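Local atomic coordinates of inactive glucansucrase (PDB entry 5JBD), a protein that is an inactive member of the glucansucrase-type glycoside hydrolase family 70, built round a TIM-barrel-type domain and carrying a bound calcium ion. Residues A[79-84]-A[155-160]; A[85-90]-A[94-99]; A[862-865]-A[869-872]. All coordinates share one frame; numbering follows the deposited sequence.

Contact 1. Residues A[79-84]-A[155-160]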
loop_
_atom_site.group_PDB
_atom_site.type_symbol
_atom_site.label_atom_id
_atom_site.label_comp_id
_atom_site.label_asym_id
_atom_site.label_seq_id
_atom_site.Cartn_x
_atom_site.Cartn_y
_atom_site.Cartn_z
ATOM N N TRP A 79 16.703 -28.648 24.939
ATOM C CA TRP A 79 15.468 -28.840 24.218
ATOM C C TRP A 79 15.739 -29.609 22.927
ATOM O O TRP A 79 16.858 -29.606 22.418
ATOM C CB TRP A 79 14.804 -27.493 23.945
ATOM C CG TRP A 79 14.269 -26.846 25.189
ATOM C CD1 TRP A 79 14.976 -26.523 26.323
ATOM C CD2 TRP A 79 12.922 -26.451 25.438
ATOM N NE1 TRP A 79 14.147 -25.955 27.251
ATOM C CE2 TRP A 79 12.881 -25.905 26.741
ATOM C CE3 TRP A 79 11.741 -26.520 24.701
ATOM C CZ2 TRP A 79 11.705 -25.427 27.312
ATOM C CZ3 TRP A 79 10.584 -26.047 25.263
ATOM C CH2 TRP A 79 10.569 -25.489 26.551
ATOM N N ARG A 80 14.713 -30.292 22.431
ATOM C CA ARG A 80 14.795 -31.051 21.199
ATOM C C ARG A 80 13.589 -30.758 20.319
ATOM O O ARG A 80 12.515 -30.427 20.823
ATOM C CB ARG A 80 14.872 -32.558 21.489
ATOM C CG ARG A 80 16.086 -33.024 22.280
ATOM C CD ARG A 80 17.377 -32.855 21.498
ATOM N NE ARG A 80 18.558 -33.319 22.221
ATOM C CZ ARG A 80 19.322 -32.577 23.029
ATOM N NH1 ARG A 80 19.058 -31.293 23.272
ATOM N NH2 ARG A 80 20.371 -33.135 23.618
ATOM N N PRO A 81 13.766 -30.866 18.988
ATOM C CA PRO A 81 12.663 -30.661 18.068
ATOM C C PRO A 81 11.653 -31.799 18.160
ATOM O O PRO A 81 12.041 -32.987 18.239
ATOM C CB PRO A 81 13.350 -30.645 16.703
ATOM C CG PRO A 81 14.542 -31.506 16.887
ATOM C CD PRO A 81 15.011 -31.225 18.274
ATOM N N LEU A 82 10.374 -31.435 18.159
ATOM C CA LEU A 82 9.287 -32.413 18.212
ATOM C C LEU A 82 9.351 -33.417 17.048
ATOM O O LEU A 82 8.988 -34.592 17.219
ATOM C CB LEU A 82 7.927 -31.709 18.286
ATOM C CG LEU A 82 7.555 -31.080 19.640
ATOM C CD1 LEU A 82 6.440 -30.046 19.516
ATOM C CD2 LEU A 82 7.171 -32.156 20.641
ATOM N N LEU A 83 9.861 -32.983 15.888
ATOM C CA LEU A 83 9.959 -33.853 14.702
ATOM C C LEU A 83 10.934 -35.017 14.801
ATOM O O LEU A 83 10.939 -35.867 13.908
ATOM C CB LEU A 83 10.266 -33.032 13.433
ATOM C CG LEU A 83 9.023 -32.390 12.820
ATOM C CD1 LEU A 83 9.426 -31.256 11.881
ATOM C CD2 LEU A 83 8.130 -33.418 12.126
ATOM N N MET A 84 11.763 -35.057 15.844
ATOM C CA MET A 84 12.531 -36.267 16.191
ATOM C C MET A 84 11.669 -37.380 16.802
ATOM O O MET A 84 12.103 -38.545 16.815
ATOM C CB MET A 84 13.634 -35.943 17.213
ATOM C CG MET A 84 14.878 -35.335 16.619
ATOM S SD MET A 84 15.967 -34.745 17.915
ATOM C CE MET A 84 16.574 -36.279 18.619
ATOM N N ASN A 155 18.833 -26.258 11.924
ATOM C CA ASN A 155 18.864 -26.009 10.466
ATOM C C ASN A 155 18.372 -27.226 9.665
ATOM O O ASN A 155 17.636 -27.075 8.709
ATOM C CB ASN A 155 20.284 -25.632 10.002
ATOM C CG ASN A 155 20.756 -24.276 10.536
ATOM O OD1 ASN A 155 19.965 -23.363 10.770
ATOM N ND2 ASN A 155 22.063 -24.143 10.698
ATOM N N ASP A 156 18.785 -28.425 10.078
ATOM C CA ASP A 156 18.375 -29.658 9.405
ATOM C C ASP A 156 16.871 -29.895 9.549
ATOM O O ASP A 156 16.220 -30.307 8.592
ATOM C CB ASP A 156 19.200 -30.847 9.907
ATOM C CG ASP A 156 20.674 -30.748 9.503
ATOM O OD1 ASP A 156 20.972 -30.076 8.494
ATOM O OD2 ASP A 156 21.534 -31.336 10.183
ATOM N N ILE A 157 16.307 -29.582 10.714
ATOM C CA ILE A 157 14.852 -29.660 10.924
ATOM C C ILE A 157 14.099 -28.666 10.027
ATOM O O ILE A 157 13.100 -29.027 9.411
ATOM C CB ILE A 157 14.481 -29.430 12.412
ATOM C CG1 ILE A 157 14.940 -30.620 13.269
ATOM C CG2 ILE A 157 12.981 -29.184 12.592
ATOM C CD1 ILE A 157 14.080 -31.868 13.161
ATOM N N ASN A 158 14.573 -27.421 9.977
ATOM C CA ASN A 158 13.972 -26.395 9.109
ATOM C C ASN A 158 14.072 -26.783 7.629
ATOM O O ASN A 158 13.101 -26.653 6.895
ATOM C CB ASN A 158 14.607 -25.019 9.343
ATOM C CG ASN A 158 14.301 -24.451 10.722
ATOM O OD1 ASN A 158 13.287 -24.774 11.338
ATOM N ND2 ASN A 158 15.207 -23.617 11.229
ATOM N N SER A 159 15.227 -27.303 7.214
ATOM C CA SER A 159 15.400 -27.795 5.841
ATOM C C SER A 159 14.486 -28.986 5.535
ATOM O O SER A 159 13.843 -29.013 4.484
ATOM C CB SER A 159 16.857 -28.156 5.574
ATOM O OG SER A 159 17.677 -27.032 5.809
ATOM N N PHE A 160 14.395 -29.948 6.458
ATOM C CA PHE A 160 13.450 -31.062 6.287
ATOM C C PHE A 160 12.013 -30.594 6.173
ATOM O O PHE A 160 11.300 -31.004 5.246
ATOM C CB PHE A 160 13.527 -32.086 7.426
ATOM C CG PHE A 160 12.405 -33.096 7.388
ATOM C CD1 PHE A 160 12.339 -34.030 6.359
ATOM C CD2 PHE A 160 11.397 -33.092 8.348
ATOM C CE1 PHE A 160 11.303 -34.954 6.296
ATOM C CE2 PHE A 160 10.361 -34.018 8.298
ATOM C CZ PHE A 160 10.313 -34.951 7.269
#
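Leu-83 meets the ring of Phe-160 at its edge, near the ring plane. Leu-83 CD1 lies 4.4 Å from Phe-160 CD2. Outside the two segments, the same ring makes an edge-to-face pair with Phe-96. The pyrrolidine ring of Pro-81 meets Ile-157, the two side chains crossing at a slant. Pro-81 CG is 3.7 Å from Ile-157 CG1, and Ile-157 CD1 comes almost as near. No hydrogen bond crosses the contact, so it is held by apolar side chains alone. The CG1-CD1 branch of Ile-157 reaches both Pro-81 and Leu-83. CG1 stands anti to the carbonyl carbon (chi1 -70°), and Ile-157 CD1 lies 4.0 Å from Leu-83 CB. CG2 of Ile-157 adds a looser approach to Leu-83 CD1, at 4.2 Å. All four touching side chains are buried. The segment 79-84 runs from strand 80-81, which pairs with strand 58-59, into a 3-10 turn. Helix 151-162 packs on that junction. Ile-157 also touches Phe-96 and Phe-100 of helix 90-101. Met-84 rests on helix 126-147, where Glu-141 makes a salt bridge with Arg-80 NE.

Contact 2. Residues A[85-90]-A[94-99]; sequences YIWPSK and AQFIKY
Trp-87 and Phe-96 meet where a loop leads into helix 90-101, with Ser-89 as the N-cap of that helix. The two side chains cross at about a right angle. Their rings are oblique, with planes at 52° and the phenyl centroid 5.3 Å from that of the indole five-membered ring. The indole leads with its nitrogen corner. Trp-87 NE1 lies 3.5 Å from Phe-96 CB and nearly as close to CG, so it meets the phenylalanine side chain at its root, obliquely to the ring. The neighbouring Trp-87 CD1 is 4.0 Å from the same CB. With chi1 at 179° the phenyl ring of Phe-96 extends from CB beside the indole nitrogen. One face of the indole is backed by its own chain. Tyr-85 C stands 3.6 Å above that plane, offset toward the rim. Helix 126-147 packs on the pair. Trp-87 touches its Ala-133 and Phe-96 its Leu-136. The side chain of Lys-90 starts away from the segment 94-99, and its NZ is hydrogen-bonded to Thr-126 OG1. The loop is tied to the helix by the Ser-89 cap, whose OG bonds to Val-92 N. The backbone bond between the two segments belongs to the first turn of the helix itself. Ala-94 N donates to Lys-90 O at 2.9 Å, with an N-H...O angle of 166°.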
loop_
_atom_site.group_PDB
_atom_site.type_symbol
_atom_site.label_atom_id
_atom_site.label_comp_id
_atom_site.label_asym_id
_atom_site.label_seq_id
_atom_site.Cartn_x
_atom_site.Cartn_y
_atom_site.Cartn_z
ATOM N N TYR A 85 10.508 -37.003 17.362
ATOM C CA TYR A 85 9.641 -37.904 18.141
ATOM C C TYR A 85 8.223 -38.099 17.596
ATOM O O TYR A 85 7.640 -39.163 17.821
ATOM C CB TYR A 85 9.499 -37.379 19.574
ATOM C CG TYR A 85 10.796 -37.279 20.346
ATOM C CD1 TYR A 85 11.272 -38.343 21.110
ATOM C CD2 TYR A 85 11.535 -36.102 20.338
ATOM C CE1 TYR A 85 12.454 -38.230 21.833
ATOM C CE2 TYR A 85 12.723 -35.981 21.055
ATOM C CZ TYR A 85 13.176 -37.044 21.803
ATOM O OH TYR A 85 14.362 -36.948 22.501
ATOM N N ILE A 86 7.645 -37.074 16.948
ATOM C CA ILE A 86 6.268 -37.129 16.442
ATOM C C ILE A 86 6.161 -36.611 15.012
ATOM O O ILE A 86 6.946 -35.756 14.586
ATOM C CB ILE A 86 5.275 -36.341 17.334
ATOM C CG1 ILE A 86 5.639 -34.852 17.428
ATOM C CG2 ILE A 86 5.229 -36.941 18.729
ATOM C CD1 ILE A 86 4.575 -34.013 18.096
ATOM N N TRP A 87 5.171 -37.136 14.284
ATOM C CA TRP A 87 4.933 -36.803 12.869
ATOM C C TRP A 87 3.428 -36.826 12.583
ATOM O O TRP A 87 2.687 -37.531 13.265
ATOM C CB TRP A 87 5.649 -37.798 11.947
ATOM C CG TRP A 87 7.091 -37.949 12.299
ATOM C CD1 TRP A 87 8.121 -37.216 11.817
ATOM C CD2 TRP A 87 7.652 -38.856 13.251
ATOM N NE1 TRP A 87 9.296 -37.614 12.389
ATOM C CE2 TRP A 87 9.041 -38.622 13.277
ATOM C CE3 TRP A 87 7.115 -39.840 14.083
ATOM C CZ2 TRP A 87 9.909 -39.334 14.108
ATOM C CZ3 TRP A 87 7.976 -40.562 14.909
ATOM C CH2 TRP A 87 9.364 -40.306 14.912
ATOM N N PRO A 88 2.970 -36.042 11.588
ATOM C CA PRO A 88 1.556 -36.096 11.193
ATOM C C PRO A 88 1.108 -37.430 10.589
ATOM O O PRO A 88 -0.091 -37.709 10.587
ATOM C CB PRO A 88 1.424 -34.973 10.158
ATOM C CG PRO A 88 2.809 -34.701 9.679
ATOM C CD PRO A 88 3.733 -35.052 10.807
ATOM N N SER A 89 2.046 -38.237 10.088
ATOM C CA SER A 89 1.719 -39.534 9.486
ATOM C C SER A 89 2.928 -40.445 9.382
ATOM O O SER A 89 4.071 -40.000 9.536
ATOM C CB SER A 89 1.160 -39.315 8.073
ATOM O OG SER A 89 2.155 -38.750 7.227
ATOM N N LYS A 90 2.666 -41.725 9.122
ATOM C CA LYS A 90 3.720 -42.708 8.820
ATOM C C LYS A 90 4.563 -42.267 7.613
ATOM O O LYS A 90 5.793 -42.435 7.599
ATOM C CB LYS A 90 3.117 -44.089 8.531
ATOM C CG LYS A 90 2.865 -44.961 9.750
ATOM C CD LYS A 90 2.335 -46.319 9.342
ATOM C CE LYS A 90 1.228 -46.881 10.291
ATOM N NZ LYS A 90 1.514 -46.750 11.748
ATOM N N ALA A 94 8.616 -41.695 7.770
ATOM C CA ALA A 94 9.560 -42.364 6.872
ATOM C C ALA A 94 10.381 -41.331 6.105
ATOM O O ALA A 94 11.585 -41.521 5.938
ATOM C CB ALA A 94 8.839 -43.315 5.925
ATOM N N GLN A 95 9.754 -40.222 5.697
ATOM C CA GLN A 95 10.491 -39.117 5.062
ATOM C C GLN A 95 11.541 -38.494 5.976
ATOM O O GLN A 95 12.660 -38.213 5.537
ATOM C CB GLN A 95 9.566 -38.003 4.586
ATOM C CG GLN A 95 8.696 -38.312 3.376
ATOM C CD GLN A 95 7.780 -37.146 3.065
ATOM O OE1 GLN A 95 8.243 -36.031 2.849
ATOM N NE2 GLN A 95 6.473 -37.387 3.079
ATOM N N PHE A 96 11.188 -38.295 7.247
ATOM C CA PHE A 96 12.137 -37.769 8.235
ATOM C C PHE A 96 13.368 -38.657 8.350
ATOM O O PHE A 96 14.499 -38.168 8.314
ATOM C CB PHE A 96 11.470 -37.611 9.601
ATOM C CG PHE A 96 12.392 -37.107 10.668
ATOM C CD1 PHE A 96 12.654 -35.743 10.787
ATOM C CD2 PHE A 96 12.988 -37.980 11.563
ATOM C CE1 PHE A 96 13.500 -35.266 11.770
ATOM C CE2 PHE A 96 13.849 -37.509 12.548
ATOM C CZ PHE A 96 14.102 -36.149 12.652
ATOM N N ILE A 97 13.141 -39.960 8.468
ATOM C CA ILE A 97 14.224 -40.943 8.603
ATOM C C ILE A 97 15.142 -40.914 7.377
ATOM O O ILE A 97 16.367 -40.781 7.514
ATOM C CB ILE A 97 13.664 -42.371 8.883
ATOM C CG1 ILE A 97 12.998 -42.412 10.271
ATOM C CG2 ILE A 97 14.767 -43.430 8.813
ATOM C CD1 ILE A 97 12.066 -43.591 10.499
ATOM N N LYS A 98 14.537 -41.019 6.195
ATOM C CA LYS A 98 15.243 -40.914 4.908
ATOM C C LYS A 98 16.059 -39.633 4.770
ATOM O O LYS A 98 17.230 -39.678 4.407
ATOM C CB LYS A 98 14.248 -40.963 3.736
ATOM C CG LYS A 98 13.717 -42.345 3.388
ATOM C CD LYS A 98 13.030 -42.364 2.008
ATOM C CE LYS A 98 13.886 -42.412 0.750
ATOM N NZ LYS A 98 13.196 -43.078 -0.397
ATOM N N TYR A 99 15.419 -38.500 5.051
ATOM C CA TYR A 99 16.062 -37.191 4.923
ATOM C C TYR A 99 17.289 -37.075 5.840
ATOM O O TYR A 99 18.394 -36.733 5.376
ATOM C CB TYR A 99 15.069 -36.052 5.193
ATOM C CG TYR A 99 15.680 -34.682 4.954
ATOM C CD1 TYR A 99 16.401 -34.033 5.959
ATOM C CD2 TYR A 99 15.597 -34.065 3.717
ATOM C CE1 TYR A 99 17.005 -32.805 5.743
ATOM C CE2 TYR A 99 16.181 -32.821 3.495
ATOM C CZ TYR A 99 16.890 -32.204 4.505
ATOM O OH TYR A 99 17.485 -30.982 4.301
#

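Contact 3. Residues A[862-865]-A[869-872]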
loop_
_atom_site.group_PDB
_atom_site.type_symbol
_atom_site.label_atom_id
_atom_site.label_comp_id
_atom_site.label_asym_id
_atom_site.label_seq_id
_atom_site.Cartn_x
_atom_site.Cartn_y
_atom_site.Cartn_z
ATOM N N TYR A 862 -7.073 -32.727 18.107
ATOM C CA TYR A 862 -5.980 -31.782 18.327
ATOM C C TYR A 862 -5.273 -32.085 19.647
ATOM O O TYR A 862 -5.929 -32.318 20.669
ATOM C CB TYR A 862 -6.487 -30.339 18.350
ATOM C CG TYR A 862 -6.725 -29.755 16.973
ATOM C CD1 TYR A 862 -5.653 -29.350 16.172
ATOM C CD2 TYR A 862 -8.014 -29.609 16.463
ATOM C CE1 TYR A 862 -5.867 -28.813 14.900
ATOM C CE2 TYR A 862 -8.233 -29.081 15.188
ATOM C CZ TYR A 862 -7.162 -28.685 14.414
ATOM O OH TYR A 862 -7.378 -28.153 13.160
ATOM N N ALA A 863 -3.943 -32.103 19.615
ATOM C CA ALA A 863 -3.155 -32.154 20.835
ATOM C C ALA A 863 -3.395 -30.852 21.591
ATOM O O ALA A 863 -3.655 -29.805 20.978
ATOM C CB ALA A 863 -1.674 -32.326 20.524
ATOM N N TYR A 864 -3.353 -30.917 22.915
ATOM C CA TYR A 864 -3.623 -29.723 23.722
ATOM C C TYR A 864 -2.915 -29.808 25.047
ATOM O O TYR A 864 -2.859 -30.877 25.653
ATOM C CB TYR A 864 -5.131 -29.535 23.931
ATOM C CG TYR A 864 -5.526 -28.164 24.434
ATOM C CD1 TYR A 864 -5.718 -27.097 23.552
ATOM C CD2 TYR A 864 -5.716 -27.930 25.790
ATOM C CE1 TYR A 864 -6.081 -25.838 24.012
ATOM C CE2 TYR A 864 -6.078 -26.678 26.261
ATOM C CZ TYR A 864 -6.270 -25.635 25.373
ATOM O OH TYR A 864 -6.634 -24.392 25.862
ATOM N N LEU A 865 -2.375 -28.673 25.480
ATOM C CA LEU A 865 -1.699 -28.568 26.755
ATOM C C LEU A 865 -2.497 -27.616 27.632
ATOM O O LEU A 865 -2.509 -26.408 27.409
ATOM C CB LEU A 865 -0.277 -28.066 26.554
ATOM C CG LEU A 865 0.572 -27.992 27.816
ATOM C CD1 LEU A 865 0.726 -29.377 28.449
ATOM C CD2 LEU A 865 1.923 -27.383 27.482
ATOM N N ASP A 869 -3.428 -20.047 31.288
ATOM C CA ASP A 869 -4.722 -19.557 30.780
ATOM C C ASP A 869 -5.379 -20.438 29.705
ATOM O O ASP A 869 -6.462 -20.109 29.221
ATOM C CB ASP A 869 -4.556 -18.156 30.181
ATOM C CG ASP A 869 -4.033 -17.139 31.176
ATOM O OD1 ASP A 869 -4.266 -17.295 32.391
ATOM O OD2 ASP A 869 -3.395 -16.163 30.727
ATOM N N ASN A 870 -4.740 -21.539 29.318
ATOM C CA ASN A 870 -5.253 -22.389 28.243
ATOM C C ASN A 870 -6.038 -23.551 28.866
ATOM O O ASN A 870 -5.451 -24.514 29.366
ATOM C CB ASN A 870 -4.086 -22.878 27.368
ATOM C CG ASN A 870 -3.274 -21.734 26.780
ATOM O OD1 ASN A 870 -2.071 -21.849 26.650
ATOM N ND2 ASN A 870 -3.921 -20.625 26.448
ATOM N N LYS A 871 -7.365 -23.447 28.827
ATOM C CA LYS A 871 -8.259 -24.365 29.529
ATOM C C LYS A 871 -9.375 -24.945 28.649
ATOM O O LYS A 871 -10.361 -25.466 29.161
ATOM C CB LYS A 871 -8.877 -23.640 30.736
ATOM C CG LYS A 871 -7.877 -23.066 31.735
ATOM C CD LYS A 871 -8.592 -22.505 32.961
ATOM C CE LYS A 871 -7.636 -21.856 33.959
ATOM N NZ LYS A 871 -6.876 -22.849 34.773
ATOM N N ALA A 872 -9.214 -24.883 27.334
ATOM C CA ALA A 872 -10.276 -25.321 26.417
ATOM C C ALA A 872 -10.547 -26.827 26.464
ATOM O O ALA A 872 -11.673 -27.255 26.251
ATOM C CB ALA A 872 -9.957 -24.889 24.994
HETATM O O HOH W 1 -0.725 -24.301 27.521
#
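Tyr-864 reaches across to the backbone of residues 870-872 with its hydroxyl, which accepts the one direct hydrogen bond of the contact. Ala-872 N donates to Tyr-864 OH at 3.0 Å, with an N-H...O angle of 161°. Lys-871 N lies near the same oxygen, at the ring edge and close to its plane, but its angle is too poor for a bond. With the tyrosine CG anti to the backbone N (chi1 -165°), the ring is extended enough for its OH to meet Ala-872 N.

A water makes a second polar link. It lies 2.8 Å from Leu-865 O and 2.9 Å from Asn-870 OD1, placed to donate to either. It has other acceptors in reach, so both bonds need not form together. The asparagine amide thus meets the first segment through water.

Van der Waals contacts fill in round these bonds. Asn-870 CB is 3.3 Å from Tyr-864 OH. The same CB lies 3.9 Å from Leu-865 O. Ala-872 CB packs on the phenol end of the ring, 3.8 Å from Tyr-864 CZ.

Aromatic neighbours hold the same ring from outside the two segments. Tyr-52 and Phe-873 each pair with Tyr-864 edge-to-face. Backbone bonds also tie Tyr-864 to Leu-876 and Leu-865 to Gly-51.

Neither segment is a regular helix or strand. The chain leaves at Leu-865 and returns at Asn-870, so the arrangement is a short irregular loop. A tyrosine hydroxyl bonded to a backbone N-H and one bridging water link its two arms, in the part of the chain that follows strand 841-845.

In the fold
Contacts 1 and 2 are neighbours, with centres 11 Å apart, and they touch. Contact 2 is nested inside the loop that contact 1 closes. Strand 80-81 leads through residues 85-90 into helix 90-101, and helix 151-162 then folds back on both. Phe-160 and Phe-96 join the two contacts. Contact 3 comes much later in the chain. Its centre lies about 23 Å from that of contact 1 and about 25 Å from that of contact 2, without touching either. All three lie on the same side of the chain's centre, 36 to 41 Å from it. Early and late parts of the chain meet here: Leu-82 touches Ile-881, Ile-86 touches Pro-878, and Leu-865 shares a backbone bond with Gly-51.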